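Local structure of ribosome-inactivating protein (Lychnis chalcedonica, 2G5X) at residues T80-A85 / A106-P111; V46-V51 / I59-R64. The protein is lychnin, a plant ribosome-inactivating protein, a single chain whose fold pairs a mixed beta sheet with a set of helices. One frame throughout, in Å; residues are numbered along the deposited sequence.

Interaction 1 (T80-A85 / A106-P111); sequences TNKLRA and AEVLAP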
loop_
_atom_site.group_PDB
_atom_site.type_symbol
_atom_site.label_atom_id
_atom_site.label_comp_id
_atom_site.label_asym_id
_atom_site.label_seq_id
_atom_site.Cartn_x
_atom_site.Cartn_y
_atom_site.Cartn_z
ATOM N N THR A 80 -6.217 12.867 -23.575
ATOM C CA THR A 80 -4.976 13.583 -23.863
ATOM C C THR A 80 -3.732 12.715 -23.740
ATOM O O THR A 80 -2.647 13.106 -24.183
ATOM C CB THR A 80 -4.800 14.762 -22.899
ATOM O OG1 THR A 80 -4.644 14.256 -21.565
ATOM C CG2 THR A 80 -6.015 15.682 -22.947
ATOM N N ASN A 81 -3.894 11.548 -23.125
ATOM C CA ASN A 81 -2.796 10.611 -22.900
ATOM C C ASN A 81 -1.738 11.176 -21.945
ATOM O O ASN A 81 -0.585 10.745 -21.955
ATOM C CB ASN A 81 -2.139 10.212 -24.225
ATOM C CG ASN A 81 -1.127 9.094 -24.054
ATOM O OD1 ASN A 81 -1.440 8.045 -23.490
ATOM N ND2 ASN A 81 0.090 9.312 -24.538
ATOM N N LYS A 82 -2.138 12.135 -21.116
ATOM C CA LYS A 82 -1.224 12.743 -20.152
ATOM C C LYS A 82 -1.299 12.058 -18.791
ATOM O O LYS A 82 -2.338 11.523 -18.420
ATOM C CB LYS A 82 -1.548 14.228 -19.977
ATOM C CG LYS A 82 -1.266 15.069 -21.210
ATOM C CD LYS A 82 -1.516 16.542 -20.953
ATOM C CE LYS A 82 -1.107 17.372 -22.162
ATOM N NZ LYS A 82 -1.232 18.833 -21.905
ATOM N N LEU A 83 -0.192 12.076 -18.053
ATOM C CA LEU A 83 -0.160 11.482 -16.718
ATOM C C LEU A 83 -0.982 12.386 -15.799
ATOM O O LEU A 83 -0.722 13.585 -15.717
ATOM C CB LEU A 83 1.284 11.395 -16.212
ATOM C CG LEU A 83 2.165 10.357 -16.913
ATOM C CD1 LEU A 83 3.620 10.565 -16.528
ATOM C CD2 LEU A 83 1.703 8.958 -16.524
ATOM N N ARG A 84 -1.974 11.814 -15.119
ATOM C CA ARG A 84 -2.841 12.592 -14.229
ATOM C C ARG A 84 -2.762 12.143 -12.768
ATOM O O ARG A 84 -2.747 10.946 -12.474
ATOM C CB ARG A 84 -4.299 12.513 -14.709
ATOM C CG ARG A 84 -4.893 11.109 -14.680
ATOM C CD ARG A 84 -6.320 11.054 -15.229
ATOM N NE ARG A 84 -6.799 9.673 -15.254
ATOM C CZ ARG A 84 -7.897 9.257 -15.877
ATOM N NH1 ARG A 84 -8.661 10.118 -16.541
ATOM N NH2 ARG A 84 -8.222 7.970 -15.847
ATOM N N ALA A 85 -2.720 13.116 -11.861
ATOM C CA ALA A 85 -2.645 12.842 -10.424
ATOM C C ALA A 85 -4.040 12.792 -9.809
ATOM O O ALA A 85 -4.799 13.755 -9.908
ATOM C CB ALA A 85 -1.812 13.920 -9.730
ATOM N N ALA A 106 3.721 13.873 -12.917
ATOM C CA ALA A 106 2.359 14.277 -13.279
ATOM C C ALA A 106 2.308 15.466 -14.236
ATOM O O ALA A 106 3.023 16.456 -14.055
ATOM C CB ALA A 106 1.556 14.594 -12.019
ATOM N N GLU A 107 1.448 15.362 -15.244
ATOM C CA GLU A 107 1.273 16.415 -16.239
ATOM C C GLU A 107 0.015 17.239 -15.978
ATOM O O GLU A 107 -0.086 18.393 -16.404
ATOM C CB GLU A 107 1.213 15.806 -17.643
ATOM C CG GLU A 107 2.543 15.220 -18.105
ATOM C CD GLU A 107 2.443 14.489 -19.432
ATOM O OE1 GLU A 107 1.889 13.371 -19.459
ATOM O OE2 GLU A 107 2.917 15.037 -20.450
ATOM N N VAL A 108 -0.950 16.639 -15.289
ATOM C CA VAL A 108 -2.190 17.330 -14.960
ATOM C C VAL A 108 -2.792 16.831 -13.649
ATOM O O VAL A 108 -2.582 15.685 -13.249
ATOM C CB VAL A 108 -3.266 17.160 -16.072
ATOM C CG1 VAL A 108 -2.773 17.768 -17.383
ATOM C CG2 VAL A 108 -3.609 15.691 -16.255
ATOM N N LEU A 109 -3.521 17.715 -12.976
ATOM C CA LEU A 109 -4.208 17.376 -11.735
ATOM C C LEU A 109 -5.627 16.998 -12.149
ATOM O O LEU A 109 -6.326 17.801 -12.770
ATOM C CB LEU A 109 -4.267 18.589 -10.797
ATOM C CG LEU A 109 -5.196 18.445 -9.581
ATOM C CD1 LEU A 109 -4.604 17.454 -8.581
ATOM C CD2 LEU A 109 -5.401 19.804 -8.926
ATOM N N ALA A 110 -6.045 15.777 -11.835
ATOM C CA ALA A 110 -7.392 15.334 -12.184
ATOM C C ALA A 110 -8.331 15.675 -11.036
ATOM O O ALA A 110 -7.887 16.067 -9.955
ATOM C CB ALA A 110 -7.402 13.828 -12.442
ATOM N N PRO A 111 -9.649 15.554 -11.260
ATOM C CA PRO A 111 -10.612 15.859 -10.199
ATOM C C PRO A 111 -10.422 14.878 -9.043
ATOM O O PRO A 111 -9.796 13.831 -9.208
ATOM C CB PRO A 111 -11.962 15.666 -10.890
ATOM C CG PRO A 111 -11.664 15.984 -12.324
ATOM C CD PRO A 111 -10.335 15.299 -12.540
HETATM O O HOH W 1 0.431 18.974 -19.095
HETATM O O HOH W 2 -7.152 14.374 -7.756
#

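Interaction 2 (V46-V51 / I59-R64); sequences VLVNLV and ITLAFR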
loop_
_atom_site.group_PDB
_atom_site.type_symbol
_atom_site.label_atom_id
_atom_site.label_comp_id
_atom_site.label_asym_id
_atom_site.label_seq_id
_atom_site.Cartn_x
_atom_site.Cartn_y
_atom_site.Cartn_z
ATOM N N VAL A 46 6.220 8.369 -0.448
ATOM C CA VAL A 46 6.986 7.328 -1.108
ATOM C C VAL A 46 6.141 6.854 -2.287
ATOM O O VAL A 46 4.981 6.467 -2.111
ATOM C CB VAL A 46 7.255 6.140 -0.163
ATOM C CG1 VAL A 46 7.980 5.034 -0.915
ATOM C CG2 VAL A 46 8.085 6.602 1.026
ATOM N N LEU A 47 6.709 6.911 -3.486
ATOM C CA LEU A 47 5.992 6.489 -4.681
ATOM C C LEU A 47 6.289 5.031 -4.990
ATOM O O LEU A 47 7.405 4.556 -4.784
ATOM C CB LEU A 47 6.375 7.362 -5.879
ATOM C CG LEU A 47 6.098 8.865 -5.758
ATOM C CD1 LEU A 47 6.446 9.544 -7.074
ATOM C CD2 LEU A 47 4.632 9.103 -5.416
ATOM N N VAL A 48 5.269 4.331 -5.480
ATOM C CA VAL A 48 5.366 2.919 -5.823
ATOM C C VAL A 48 4.744 2.667 -7.193
ATOM O O VAL A 48 3.609 3.059 -7.443
ATOM C CB VAL A 48 4.619 2.060 -4.772
ATOM C CG1 VAL A 48 4.419 0.641 -5.286
ATOM C CG2 VAL A 48 5.403 2.051 -3.470
ATOM N N ASN A 49 5.485 2.009 -8.076
ATOM C CA ASN A 49 4.967 1.696 -9.405
ATOM C C ASN A 49 4.437 0.267 -9.471
ATOM O O ASN A 49 5.122 -0.670 -9.065
ATOM C CB ASN A 49 6.067 1.834 -10.463
ATOM C CG ASN A 49 6.224 3.253 -10.976
ATOM O OD1 ASN A 49 5.639 4.191 -10.446
ATOM N ND2 ASN A 49 7.033 3.411 -12.019
ATOM N N LEU A 50 3.211 0.110 -9.960
ATOM C CA LEU A 50 2.620 -1.212 -10.156
ATOM C C LEU A 50 2.493 -1.307 -11.680
ATOM O O LEU A 50 1.927 -0.414 -12.315
ATOM C CB LEU A 50 1.235 -1.313 -9.497
ATOM C CG LEU A 50 1.166 -1.299 -7.962
ATOM C CD1 LEU A 50 -0.285 -1.518 -7.513
ATOM C CD2 LEU A 50 2.060 -2.394 -7.387
ATOM N N VAL A 51 3.032 -2.369 -12.267
ATOM C CA VAL A 51 2.998 -2.537 -13.721
ATOM C C VAL A 51 2.357 -3.858 -14.133
ATOM O O VAL A 51 2.635 -4.893 -13.531
ATOM C CB VAL A 51 4.436 -2.506 -14.307
ATOM C CG1 VAL A 51 4.385 -2.575 -15.831
ATOM C CG2 VAL A 51 5.165 -1.252 -13.848
ATOM N N ILE A 59 0.526 2.193 -12.995
ATOM C CA ILE A 59 -0.182 3.045 -12.042
ATOM C C ILE A 59 0.810 3.305 -10.911
ATOM O O ILE A 59 1.424 2.370 -10.393
ATOM C CB ILE A 59 -1.446 2.368 -11.464
ATOM C CG1 ILE A 59 -2.544 2.322 -12.530
ATOM C CG2 ILE A 59 -1.938 3.143 -10.237
ATOM C CD1 ILE A 59 -3.846 1.690 -12.055
ATOM N N THR A 60 0.982 4.571 -10.545
ATOM C CA THR A 60 1.915 4.934 -9.479
ATOM C C THR A 60 1.167 5.302 -8.199
ATOM O O THR A 60 0.376 6.240 -8.184
ATOM C CB THR A 60 2.806 6.129 -9.909
ATOM O OG1 THR A 60 3.497 5.796 -11.121
ATOM C CG2 THR A 60 3.830 6.459 -8.823
ATOM N N LEU A 61 1.420 4.549 -7.131
ATOM C CA LEU A 61 0.782 4.787 -5.839
ATOM C C LEU A 61 1.606 5.759 -5.004
ATOM O O LEU A 61 2.833 5.761 -5.082
ATOM C CB LEU A 61 0.658 3.476 -5.056
ATOM C CG LEU A 61 -0.047 2.284 -5.705
ATOM C CD1 LEU A 61 0.056 1.069 -4.785
ATOM C CD2 LEU A 61 -1.498 2.632 -5.966
ATOM N N ALA A 62 0.933 6.569 -4.189
ATOM C CA ALA A 62 1.622 7.526 -3.325
ATOM C C ALA A 62 1.277 7.261 -1.862
ATOM O O ALA A 62 0.109 7.313 -1.477
ATOM C CB ALA A 62 1.240 8.955 -3.702
ATOM N N PHE A 63 2.294 6.972 -1.050
ATOM C CA PHE A 63 2.093 6.703 0.376
ATOM C C PHE A 63 2.726 7.774 1.256
ATOM O O PHE A 63 3.871 8.172 1.025
ATOM C CB PHE A 63 2.723 5.364 0.788
ATOM C CG PHE A 63 2.097 4.158 0.153
ATOM C CD1 PHE A 63 2.578 3.663 -1.056
ATOM C CD2 PHE A 63 1.044 3.496 0.778
ATOM C CE1 PHE A 63 2.022 2.520 -1.632
ATOM C CE2 PHE A 63 0.479 2.357 0.213
ATOM C CZ PHE A 63 0.970 1.866 -0.995
ATOM N N ARG A 64 1.988 8.231 2.267
ATOM C CA ARG A 64 2.526 9.211 3.210
ATOM C C ARG A 64 3.661 8.462 3.915
ATOM O O ARG A 64 3.462 7.359 4.421
ATOM C CB ARG A 64 1.444 9.646 4.209
ATOM C CG ARG A 64 1.948 10.528 5.354
ATOM C CD ARG A 64 0.797 11.266 6.056
ATOM N NE ARG A 64 0.242 12.317 5.204
ATOM C CZ ARG A 64 -0.981 12.303 4.678
ATOM N NH1 ARG A 64 -1.806 11.291 4.918
ATOM N NH2 ARG A 64 -1.371 13.297 3.893
#

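Interaction 1 (T80-A85 / A106-P111)
The carbonyl oxygen Leu83 O is gripped by two successive backbone amides, with Glu107 N at 2.8 Å and Val108 N at 3.1 Å. Val108 N comes in nearly along the C=O axis, whereas Glu107 N is tilted 29° from the carbonyl plane. Glu107 then reaches back with its side chain: CG lies beside its own backbone N (chi1 -69°) and the rest runs extended. This brings OE1 to Leu83 N at 2.8 Å, met on the anti side and 21° out of the carboxylate plane. One glutamate thus serves both the N-H and the C=O of Leu83. Beyond it the strands run parallel, Ala85 N bonding to Val108 O and Ala110 N to Ala85 O. On one face Val108 CG2 rests 3.6 Å from Arg84 CB, while the arginine's extended chain carries its guanidinium away to a salt bridge with Asp75. Ala85 CB, on the face it shares with Leu109, meets Ala106 CB at 4.1 Å, two methyls that Tyr99 of helix 99-102 also touches. Lys82 NZ is linked to Glu107 O through a water. Four backbone hydrogen bonds and one to a carboxylate therefore make up the direct polar grip on this edge strand.

Interaction 2 (V46-V51 / I59-R64)
Val48 meets Leu61 and Phe63 on the face that these two strands build from Val46, Val48, Leu50, Ile59, Leu61 and Phe63. Its CB stands 4.2 Å from Leu61 CB, its partner in a hydrogen-bonded pair, and 4.1 Å from Phe63 CE1. One step further, CG2 lies 3.9 Å from the same Phe63 CE1, approaching the ring obliquely; with CG1 anti to the backbone N (chi1 166°), CG2 falls beside that N, on the ring's side. A valine suits the place, since its short branched side chain touches Leu61 and Phe63 close to the backbone. At the ring's edge, in its plane, lies Val46 O, which also accepts the hydrogen bond of Phe63 N.

The strands form an antiparallel beta hairpin in the middle of the mixed sheet of the ribosome-inactivating protein fold. Val46 with Phe63, Val48 with Leu61 and Leu50 with Ile59 each exchange two backbone hydrogen bonds. Helix 10-25 covers Val46 and Val48, and helix 154-173 covers Leu50, Ile59 and Phe63, consistent with the apolar residues on this face. Leu50 CD1 adds a 3.8 Å contact with Leu61 CD1.

The other face carries Leu47, Asn49, Thr60 and Ala62. Thr60 OG1 donates to Asn49 OD1 at 2.8 Å, 42° out of the amide's carbonyl plane, and Thr60 CG2 packs against Leu47 CB. Arg1 also bonds to Asn49 OD1, giving this oxygen a second donor. Further along, Leu47 CD2 bends over to Ala62 CB at 3.8 Å; Ala62, with only a methyl, also touches Phe103.

Both contacts belong to one mixed sheet, interaction 2 pairing neighbouring strands in its interior and interaction 1 adding the short strand 108-109 at an edge. Strand 69-76 lies between them: Thr60 of interaction 2 and Arg84 of interaction 1 make backbone hydrogen bonds to its Gln74 and Asp75. The centres of the two interactions are about 15 Å apart and their nearest atoms about 7 Å, without touching. Phe103 gives a further bridge, packing on Ala85 in one contact and on Ala62 in the other. Interaction 2 is the more central, about 8 Å from the centre of the chain against 21 Å for interaction 1, in keeping with its more buried side chains.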